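Local structure of metallo-beta-lactamase (Pseudomonas stutzeri, 4ZEJ) at residues A[15-20]-A[31-36]; A[45-50]-A[72-77]; A[84-89]-A[109-114]. The protein probably hydrolyses the amide bond of beta-lactam antibiotics to give substituted beta-amino acids, as a zinc-dependent class B beta-lactamase. One frame throughout, in Å; residues are numbered along the deposited sequence.

How the interactions relate
Interactions 1 and 2 are buried and lie in the same seven-stranded sheet, where strands 30-39 and 42-46 are neighbours; the backbone bond from Val46 N to Leu35 O (2.9 Å) joins them. Interaction 1 is an antiparallel hairpin held by six main-chain bonds. Interaction 2 is a short parallel pairing that gives way to a carboxylate grip just before a zinc ligand. Interaction 3, only partly buried, packs a helix on a loop with one side-chain hydrogen bond and a long ion pair. It touches interaction 2 through Gly84 N and Thr48 OG1, 3.0 Å apart, whereas interactions 1 and 3 stay about 9 Å apart at their nearest atoms.

Interaction 1: residues A[15-20]-A[31-36]; sequences IFLHTS and SSNGLV
With its CG set between the backbone N and the carbonyl carbon (chi1 66°), His18 folds its imidazole across the neighbouring strand and over Gly34. The CA of Gly34 stands 3.6 Å from the centroid of the His18 ring and 21° off its normal, which defines a CH-pi contact over the face; no side chain at Gly34 intervenes. In Leu17 the CG swings anti to the backbone N, which brings CD1 to 3.5 Å from Gly34 O and 3.9 Å from Asn33 CB. The apolar neighbour of Leu17 CD1 is CD2 of Leu35 at 4.1 Å, on the sheet face that also carries Thr19 and Asn33.

The two strands form an antiparallel beta hairpin of the metallo-beta-lactamase fold. Phe16 with Val36, His18 with Gly34 and Ser20 with Ser32 are the hydrogen-bonded pairs, each joined by two N-H to O bonds. In the middle pair, His18 N lies above the carbonyl plane of Gly34 O, 43° out of it, while Gly34 N meets His18 O in plane.

A water lies on each face. One molecule bonds His18 ND1 at 2.8 Å, Ser20 OG and Ser32 O; Ser20 OG further bonds Trp50 N. A second donates to Thr19 OG1 and, at 2.7 Å, to Asn33 OD1, while Asn33 ND2 is held by the carbonyls of Pro197 and Gly200.

Interaction 2: residues A[45-50]-A[72-77]; sequences IVDTPW and SVSTHW. With ZN (zinc ion), chain D.
This contact closes a beta-alpha-beta crossover at the edge of the zinc site: strand 42-46, helix 52-64 and strand 68-73 form the unit, and the chain leaving its second strand supplies a metal ligand. The parallel register is set by Ile45 opposite Ser72 and Val46 opposite Val73. Val73 N donates to Ile45 O at 2.9 Å, and Asp47 N donates to Val73 O at 2.7 Å, so Val73 is bonded through both its amide and its carbonyl. On one face CB of Ile45 packs against CB of Ser72, 3.8 Å away; on the other, the CG1 methyls of Val46 and Val73 meet.

Beyond the paired residues, the side chain of Asp47 takes over. Its CG lies anti to the carbonyl carbon and beside the backbone N (chi1 -70°), carrying the carboxylate across to Thr75, whose side chain it crosses at about a right angle. Both oxygens use their syn lone pairs: OD1 of Asp47 accepts from Thr75 N at 2.7 Å, with an N-H to O angle of 144°, and OD2 accepts from Thr75 OG1 at 2.7 Å. This two-pronged hold should fix the rotation of the carboxylate and tie it to both the amide and the hydroxyl of Thr75. Arg81 forms a salt bridge with OD2 of Asp47, which would favour the ionised state of this buried acid.

Immediately after Thr75 the chain presents His76. With His78 and His138 it binds one of the two zinc ions, whose shell also includes a water at 2.5 Å from the metal; the bond from His76 NE2 to the zinc ion measures 2.2 Å.

Interaction 3: residues A[84-89]-A[109-114]; sequences GIKWLN and KKEPAK
The polar link is made by Asn89 and the main chain of the loop: Asn89 ND2 donates to Pro112 O at 3.2 Å, with an N-H to O angle of 147°. The acceptor lies 8° from the amide plane of Asn89, though the bond is bent. Asn89 OD1 is engaged by Thr95 OG1, and together the two partners fix which way round the amide sits.

The charged pair is long: Lys86 NZ and Glu111 OE2, on exposed side chains, are 3.9 Å apart. Glu111, bent at chi2 (64°), crosses the lysine obliquely, and Lys86 bends at its own end. Asp90 OD2 is a second partner of Lys86 NZ, also long and weak.

Packing brings the aliphatic parts of the same pair together, CB of Lys86 lying 3.9 Å from CG of Glu111. That CG of Glu111 also lies 3.8 Å from Asn89 ND2. Ile85 points its CB toward the loop; its CG2, anti to the backbone N, makes van der Waals contact with the Pro112 carbonyl, 3.5 Å from Pro112 O. The apolar contact is Ile85 CD1 with Ala113 CB, 4.4 Å apart.

Residues 109-114 connect helix 99-107, which ends in a Schellman motif at Lys109, to strand 115-117. They pass alongside helix 85-90, and both Ile85 and Ala113 rest on Thr95 of strand 95-98, while Pro112 leans on Asn102 and Lys106 of helix 99-107.

Interaction 1: residues A[15-20]-A[31-36]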
loop_
_atom_site.group_PDB
_atom_site.type_symbol
_atom_site.label_atom_id
_atom_site.label_comp_id
_atom_site.label_asym_id
_atom_site.label_seq_id
_atom_site.Cartn_x
_atom_site.Cartn_y
_atom_site.Cartn_z
ATOM N N ILE A 15 5.567 12.849 5.825
ATOM C CA ILE A 15 5.391 11.598 5.072
ATOM C C ILE A 15 6.676 10.788 5.088
ATOM O O ILE A 15 7.730 11.261 4.643
ATOM C CB ILE A 15 4.960 11.853 3.604
ATOM C CG1 ILE A 15 3.682 12.709 3.543
ATOM C CG2 ILE A 15 4.789 10.524 2.853
ATOM C CD1 ILE A 15 2.418 12.073 4.087
ATOM N N PHE A 16 6.578 9.556 5.585
ATOM C CA PHE A 16 7.723 8.669 5.693
ATOM C C PHE A 16 7.461 7.373 4.947
ATOM O O PHE A 16 6.363 6.821 5.022
ATOM C CB PHE A 16 8.022 8.381 7.160
ATOM C CG PHE A 16 8.434 9.609 7.929
ATOM C CD1 PHE A 16 9.777 9.916 8.096
ATOM C CD2 PHE A 16 7.474 10.485 8.432
ATOM C CE1 PHE A 16 10.164 11.059 8.784
ATOM C CE2 PHE A 16 7.847 11.643 9.111
ATOM C CZ PHE A 16 9.194 11.929 9.290
ATOM N N LEU A 17 8.482 6.912 4.235
ATOM C CA LEU A 17 8.446 5.649 3.503
ATOM C C LEU A 17 9.089 4.587 4.359
ATOM O O LEU A 17 10.204 4.787 4.855
ATOM C CB LEU A 17 9.245 5.798 2.208
ATOM C CG LEU A 17 9.321 4.565 1.313
ATOM C CD1 LEU A 17 8.008 4.389 0.591
ATOM C CD2 LEU A 17 10.475 4.744 0.320
ATOM N N HIS A 18 8.383 3.477 4.584
ATOM C CA HIS A 18 8.981 2.324 5.229
ATOM C C HIS A 18 9.250 1.233 4.202
ATOM O O HIS A 18 8.416 0.959 3.340
ATOM C CB HIS A 18 8.197 1.836 6.465
ATOM C CG HIS A 18 6.829 1.286 6.204
ATOM N ND1 HIS A 18 6.613 -0.000 5.755
ATOM C CD2 HIS A 18 5.602 1.796 6.468
ATOM C CE1 HIS A 18 5.316 -0.234 5.695
ATOM N NE2 HIS A 18 4.681 0.834 6.131
ATOM N N THR A 19 10.453 0.673 4.267
ATOM C CA THR A 19 10.902 -0.361 3.348
ATOM C C THR A 19 11.247 -1.591 4.169
ATOM O O THR A 19 12.036 -1.509 5.118
ATOM C CB THR A 19 12.136 0.082 2.538
ATOM O OG1 THR A 19 11.847 1.306 1.856
ATOM C CG2 THR A 19 12.511 -0.982 1.503
ATOM N N SER A 20 10.643 -2.718 3.802
ATOM C CA SER A 20 10.946 -3.999 4.411
ATOM C C SER A 20 11.056 -5.047 3.334
ATOM O O SER A 20 10.746 -4.778 2.150
ATOM C CB SER A 20 9.890 -4.387 5.455
ATOM O OG SER A 20 8.604 -4.510 4.875
ATOM N N SER A 31 12.022 -6.169 -1.948
ATOM C CA SER A 31 11.742 -4.971 -1.155
ATOM C C SER A 31 10.273 -4.567 -1.334
ATOM O O SER A 31 9.689 -4.764 -2.397
ATOM C CB SER A 31 12.658 -3.816 -1.556
ATOM O OG SER A 31 12.438 -3.453 -2.893
ATOM N N SER A 32 9.691 -4.008 -0.290
ATOM C CA SER A 32 8.281 -3.653 -0.260
ATOM C C SER A 32 8.099 -2.325 0.464
ATOM O O SER A 32 8.753 -2.101 1.494
ATOM C CB SER A 32 7.515 -4.748 0.485
ATOM O OG SER A 32 6.148 -4.501 0.434
ATOM N N ASN A 33 7.222 -1.464 -0.065
ATOM C CA ASN A 33 7.010 -0.098 0.428
ATOM C C ASN A 33 5.674 0.101 1.112
ATOM O O ASN A 33 4.647 -0.406 0.646
ATOM C CB ASN A 33 7.039 0.892 -0.732
ATOM C CG ASN A 33 8.313 0.812 -1.546
ATOM O OD1 ASN A 33 9.364 0.406 -1.043
ATOM N ND2 ASN A 33 8.231 1.201 -2.812
ATOM N N GLY A 34 5.685 0.872 2.190
ATOM C CA GLY A 34 4.477 1.421 2.777
ATOM C C GLY A 34 4.793 2.802 3.319
ATOM O O GLY A 34 5.913 3.294 3.128
ATOM N N LEU A 35 3.816 3.436 3.959
ATOM C CA LEU A 35 3.997 4.796 4.480
ATOM C C LEU A 35 3.629 4.905 5.937
ATOM O O LEU A 35 2.824 4.108 6.454
ATOM C CB LEU A 35 3.134 5.815 3.729
ATOM C CG LEU A 35 3.271 6.022 2.241
ATOM C CD1 LEU A 35 2.250 7.047 1.756
ATOM C CD2 LEU A 35 4.699 6.448 1.930
ATOM N N VAL A 36 4.225 5.896 6.595
ATOM C CA VAL A 36 3.644 6.476 7.813
ATOM C C VAL A 36 3.262 7.907 7.463
ATOM O O VAL A 36 4.114 8.679 6.990
ATOM C CB VAL A 36 4.622 6.482 9.006
ATOM C CG1 VAL A 36 3.944 7.054 10.250
ATOM C CG2 VAL A 36 5.155 5.086 9.300
HETATM O O HOH W 1 7.466 -2.158 4.109
HETATM O O HOH W 2 11.837 1.499 -0.789
#

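Interaction 2: residues A[45-50]-A[72-77]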
loop_
_atom_site.group_PDB
_atom_site.type_symbol
_atom_site.label_atom_id
_atom_site.label_comp_id
_atom_site.label_asym_id
_atom_site.label_seq_id
_atom_site.Cartn_x
_atom_site.Cartn_y
_atom_site.Cartn_z
ATOM N N ILE A 45 -0.601 4.267 9.457
ATOM C CA ILE A 45 0.230 3.383 8.650
ATOM C C ILE A 45 -0.514 3.008 7.364
ATOM O O ILE A 45 -1.656 2.581 7.428
ATOM C CB ILE A 45 0.614 2.105 9.458
ATOM C CG1 ILE A 45 1.540 2.472 10.632
ATOM C CG2 ILE A 45 1.292 1.076 8.565
ATOM C CD1 ILE A 45 1.643 1.415 11.708
ATOM N N VAL A 46 0.135 3.164 6.206
ATOM C CA VAL A 46 -0.401 2.702 4.925
ATOM C C VAL A 46 0.425 1.476 4.526
ATOM O O VAL A 46 1.601 1.602 4.149
ATOM C CB VAL A 46 -0.363 3.792 3.816
ATOM C CG1 VAL A 46 -0.975 3.264 2.523
ATOM C CG2 VAL A 46 -1.097 5.056 4.272
ATOM N N ASP A 47 -0.212 0.310 4.640
ATOM C CA ASP A 47 0.379 -1.021 4.470
ATOM C C ASP A 47 1.401 -1.406 5.542
ATOM O O ASP A 47 2.244 -0.616 5.934
ATOM C CB ASP A 47 0.942 -1.209 3.064
ATOM C CG ASP A 47 -0.149 -1.305 2.016
ATOM O OD1 ASP A 47 -1.225 -1.869 2.312
ATOM O OD2 ASP A 47 0.090 -0.876 0.873
ATOM N N THR A 48 1.302 -2.641 6.022
ATOM C CA THR A 48 2.194 -3.107 7.051
ATOM C C THR A 48 3.522 -3.522 6.434
ATOM O O THR A 48 3.589 -3.826 5.231
ATOM C CB THR A 48 1.632 -4.292 7.861
ATOM O OG1 THR A 48 1.670 -5.501 7.092
ATOM C CG2 THR A 48 0.217 -4.017 8.337
ATOM N N PRO A 49 4.582 -3.553 7.255
ATOM C CA PRO A 49 5.781 -4.272 6.845
ATOM C C PRO A 49 5.489 -5.745 6.615
ATOM O O PRO A 49 4.418 -6.242 6.970
ATOM C CB PRO A 49 6.728 -4.072 8.021
ATOM C CG PRO A 49 6.284 -2.786 8.629
ATOM C CD PRO A 49 4.793 -2.842 8.523
ATOM N N TRP A 50 6.457 -6.436 6.040
ATOM C CA TRP A 50 6.277 -7.798 5.563
ATOM C C TRP A 50 6.581 -8.852 6.627
ATOM O O TRP A 50 6.697 -10.019 6.293
ATOM C CB TRP A 50 7.161 -7.996 4.326
ATOM C CG TRP A 50 6.695 -9.000 3.308
ATOM C CD1 TRP A 50 5.872 -10.094 3.496
ATOM C CD2 TRP A 50 7.078 -9.027 1.939
ATOM N NE1 TRP A 50 5.712 -10.773 2.309
ATOM C CE2 TRP A 50 6.446 -10.144 1.341
ATOM C CE3 TRP A 50 7.904 -8.209 1.150
ATOM C CZ2 TRP A 50 6.615 -10.463 0.003
ATOM C CZ3 TRP A 50 8.072 -8.531 -0.178
ATOM C CH2 TRP A 50 7.423 -9.644 -0.746
ATOM N N SER A 72 -3.800 1.335 10.921
ATOM C CA SER A 72 -3.223 0.973 9.629
ATOM C C SER A 72 -4.321 0.697 8.613
ATOM O O SER A 72 -5.420 0.290 8.987
ATOM C CB SER A 72 -2.353 -0.276 9.752
ATOM O OG SER A 72 -3.145 -1.437 9.994
ATOM N N VAL A 73 -4.010 0.899 7.335
ATOM C CA VAL A 73 -4.866 0.421 6.240
ATOM C C VAL A 73 -4.012 -0.401 5.290
ATOM O O VAL A 73 -2.845 -0.058 5.074
ATOM C CB VAL A 73 -5.580 1.565 5.486
ATOM C CG1 VAL A 73 -4.596 2.479 4.741
ATOM C CG2 VAL A 73 -6.608 1.009 4.513
ATOM N N SER A 74 -4.578 -1.491 4.759
ATOM C CA SER A 74 -3.896 -2.338 3.777
ATOM C C SER A 74 -4.565 -2.176 2.408
ATOM O O SER A 74 -5.794 -2.077 2.320
ATOM C CB SER A 74 -3.882 -3.802 4.205
ATOM O OG SER A 74 -3.127 -3.971 5.394
ATOM N N THR A 75 -3.754 -2.134 1.354
ATOM C CA THR A 75 -4.216 -1.751 0.006
ATOM C C THR A 75 -4.532 -2.930 -0.921
ATOM O O THR A 75 -5.119 -2.733 -1.974
ATOM C CB THR A 75 -3.235 -0.785 -0.672
ATOM O OG1 THR A 75 -1.945 -1.394 -0.781
ATOM C CG2 THR A 75 -3.123 0.522 0.135
ATOM N N HIS A 76 -4.137 -4.143 -0.537
ATOM C CA HIS A 76 -4.764 -5.379 -1.057
ATOM C C HIS A 76 -4.410 -6.519 -0.103
ATOM O O HIS A 76 -3.722 -6.287 0.879
ATOM C CB HIS A 76 -4.445 -5.691 -2.538
ATOM C CG HIS A 76 -3.051 -6.152 -2.802
ATOM N ND1 HIS A 76 -1.987 -5.282 -2.876
ATOM C CD2 HIS A 76 -2.550 -7.378 -3.064
ATOM C CE1 HIS A 76 -0.889 -5.956 -3.142
ATOM N NE2 HIS A 76 -1.203 -7.227 -3.262
ATOM N N TRP A 77 -4.885 -7.727 -0.363
ATOM C CA TRP A 77 -4.834 -8.790 0.661
ATOM C C TRP A 77 -3.496 -9.510 0.835
ATOM O O TRP A 77 -3.287 -10.166 1.857
ATOM C CB TRP A 77 -5.954 -9.798 0.448
ATOM C CG TRP A 77 -5.769 -10.761 -0.692
ATOM C CD1 TRP A 77 -6.082 -10.558 -2.000
ATOM C CD2 TRP A 77 -5.258 -12.100 -0.606
ATOM N NE1 TRP A 77 -5.801 -11.685 -2.738
ATOM C CE2 TRP A 77 -5.295 -12.646 -1.905
ATOM C CE3 TRP A 77 -4.768 -12.886 0.446
ATOM C CZ2 TRP A 77 -4.845 -13.948 -2.188
ATOM C CZ3 TRP A 77 -4.334 -14.188 0.168
ATOM C CH2 TRP A 77 -4.376 -14.700 -1.137
HETATM ZN ZN ZN D . -0.049 -8.654 -4.400
HETATM O O HOH W 3 1.595 -10.345 -5.290
#

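Interaction 3: residues A[84-89]-A[109-114]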
loop_
_atom_site.group_PDB
_atom_site.type_symbol
_atom_site.label_atom_id
_atom_site.label_comp_id
_atom_site.label_asym_id
_atom_site.label_seq_id
_atom_site.Cartn_x
_atom_site.Cartn_y
_atom_site.Cartn_z
ATOM N N GLY A 84 1.483 -7.745 9.014
ATOM C CA GLY A 84 1.424 -7.231 10.386
ATOM C C GLY A 84 0.052 -7.002 10.991
ATOM O O GLY A 84 -0.038 -6.534 12.133
ATOM N N ILE A 85 -1.024 -7.321 10.269
ATOM C CA ILE A 85 -2.376 -7.090 10.786
ATOM C C ILE A 85 -2.639 -7.833 12.103
ATOM O O ILE A 85 -3.208 -7.256 13.033
ATOM C CB ILE A 85 -3.480 -7.412 9.729
ATOM C CG1 ILE A 85 -3.496 -6.307 8.660
ATOM C CG2 ILE A 85 -4.855 -7.540 10.381
ATOM C CD1 ILE A 85 -4.513 -6.506 7.551
ATOM N N LYS A 86 -2.257 -9.106 12.176
ATOM C CA LYS A 86 -2.453 -9.887 13.406
ATOM C C LYS A 86 -1.715 -9.253 14.591
ATOM O O LYS A 86 -2.301 -9.077 15.677
ATOM C CB LYS A 86 -2.016 -11.337 13.197
ATOM C CG LYS A 86 -2.097 -12.192 14.440
ATOM C CD LYS A 86 -1.873 -13.646 14.103
ATOM C CE LYS A 86 -1.768 -14.480 15.360
ATOM N NZ LYS A 86 -3.010 -14.422 16.176
ATOM N N TRP A 87 -0.446 -8.895 14.372
ATOM C CA TRP A 87 0.364 -8.223 15.398
ATOM C C TRP A 87 -0.311 -6.945 15.876
ATOM O O TRP A 87 -0.420 -6.719 17.086
ATOM C CB TRP A 87 1.779 -7.924 14.894
ATOM C CG TRP A 87 2.748 -7.545 15.985
ATOM C CD1 TRP A 87 3.634 -8.370 16.622
ATOM C CD2 TRP A 87 2.923 -6.244 16.573
ATOM N NE1 TRP A 87 4.345 -7.664 17.567
ATOM C CE2 TRP A 87 3.936 -6.358 17.550
ATOM C CE3 TRP A 87 2.327 -4.992 16.362
ATOM C CZ2 TRP A 87 4.357 -5.278 18.314
ATOM C CZ3 TRP A 87 2.749 -3.918 17.122
ATOM C CH2 TRP A 87 3.753 -4.066 18.087
ATOM N N LEU A 88 -0.786 -6.131 14.932
ATOM C CA LEU A 88 -1.477 -4.878 15.271
ATOM C C LEU A 88 -2.756 -5.153 16.059
ATOM O O LEU A 88 -2.989 -4.512 17.100
ATOM C CB LEU A 88 -1.775 -4.053 14.005
ATOM C CG LEU A 88 -0.527 -3.508 13.290
ATOM C CD1 LEU A 88 -0.855 -2.997 11.894
ATOM C CD2 LEU A 88 0.174 -2.412 14.070
ATOM N N ASN A 89 -3.565 -6.105 15.580
ATOM C CA ASN A 89 -4.786 -6.515 16.294
ATOM C C ASN A 89 -4.497 -6.918 17.736
ATOM O O ASN A 89 -5.173 -6.453 18.664
ATOM C CB ASN A 89 -5.520 -7.664 15.571
ATOM C CG ASN A 89 -6.142 -7.242 14.242
ATOM O OD1 ASN A 89 -6.305 -6.053 13.960
ATOM N ND2 ASN A 89 -6.482 -8.228 13.408
ATOM N N LYS A 109 -7.628 -17.986 4.884
ATOM C CA LYS A 109 -7.332 -18.295 6.294
ATOM C C LYS A 109 -6.304 -17.343 6.913
ATOM O O LYS A 109 -5.385 -17.761 7.624
ATOM C CB LYS A 109 -6.928 -19.768 6.452
ATOM C CG LYS A 109 -8.026 -20.737 6.043
ATOM C CD LYS A 109 -7.574 -22.185 6.165
ATOM C CE LYS A 109 -8.740 -23.135 6.396
ATOM N NZ LYS A 109 -8.287 -24.534 6.637
ATOM N N LYS A 110 -6.477 -16.052 6.622
ATOM C CA LYS A 110 -5.645 -15.011 7.192
ATOM C C LYS A 110 -6.453 -14.184 8.173
ATOM O O LYS A 110 -7.668 -14.060 8.065
ATOM C CB LYS A 110 -5.081 -14.104 6.097
ATOM C CG LYS A 110 -4.344 -14.832 4.983
ATOM C CD LYS A 110 -3.141 -15.599 5.494
ATOM C CE LYS A 110 -2.282 -16.109 4.348
ATOM N NZ LYS A 110 -1.106 -16.860 4.851
ATOM N N GLU A 111 -5.744 -13.589 9.113
ATOM C CA GLU A 111 -6.339 -12.675 10.070
ATOM C C GLU A 111 -6.885 -11.443 9.332
ATOM O O GLU A 111 -6.139 -10.807 8.606
ATOM C CB GLU A 111 -5.262 -12.256 11.066
ATOM C CG GLU A 111 -5.791 -11.838 12.396
ATOM C CD GLU A 111 -6.479 -12.981 13.116
ATOM O OE1 GLU A 111 -7.708 -12.895 13.273
ATOM O OE2 GLU A 111 -5.804 -13.969 13.487
ATOM N N PRO A 112 -8.190 -11.134 9.476
ATOM C CA PRO A 112 -8.740 -9.969 8.782
ATOM C C PRO A 112 -8.480 -8.692 9.562
ATOM O O PRO A 112 -8.164 -8.741 10.757
ATOM C CB PRO A 112 -10.241 -10.270 8.726
ATOM C CG PRO A 112 -10.491 -11.088 9.938
ATOM C CD PRO A 112 -9.244 -11.896 10.178
ATOM N N ALA A 113 -8.616 -7.553 8.890
ATOM C CA ALA A 113 -8.561 -6.261 9.568
ATOM C C ALA A 113 -9.772 -6.145 10.507
ATOM O O ALA A 113 -10.808 -6.755 10.261
ATOM C CB ALA A 113 -8.542 -5.120 8.560
ATOM N N LYS A 114 -9.617 -5.406 11.598
ATOM C CA LYS A 114 -10.696 -5.271 12.589
ATOM C C LYS A 114 -11.880 -4.484 12.029
ATOM O O LYS A 114 -13.030 -4.767 12.371
ATOM C CB LYS A 114 -10.193 -4.628 13.884
ATOM C CG LYS A 114 -11.291 -4.381 14.913
ATOM C CD LYS A 114 -10.766 -3.877 16.244
ATOM C CE LYS A 114 -11.916 -3.583 17.192
ATOM N NZ LYS A 114 -11.569 -2.496 18.143
#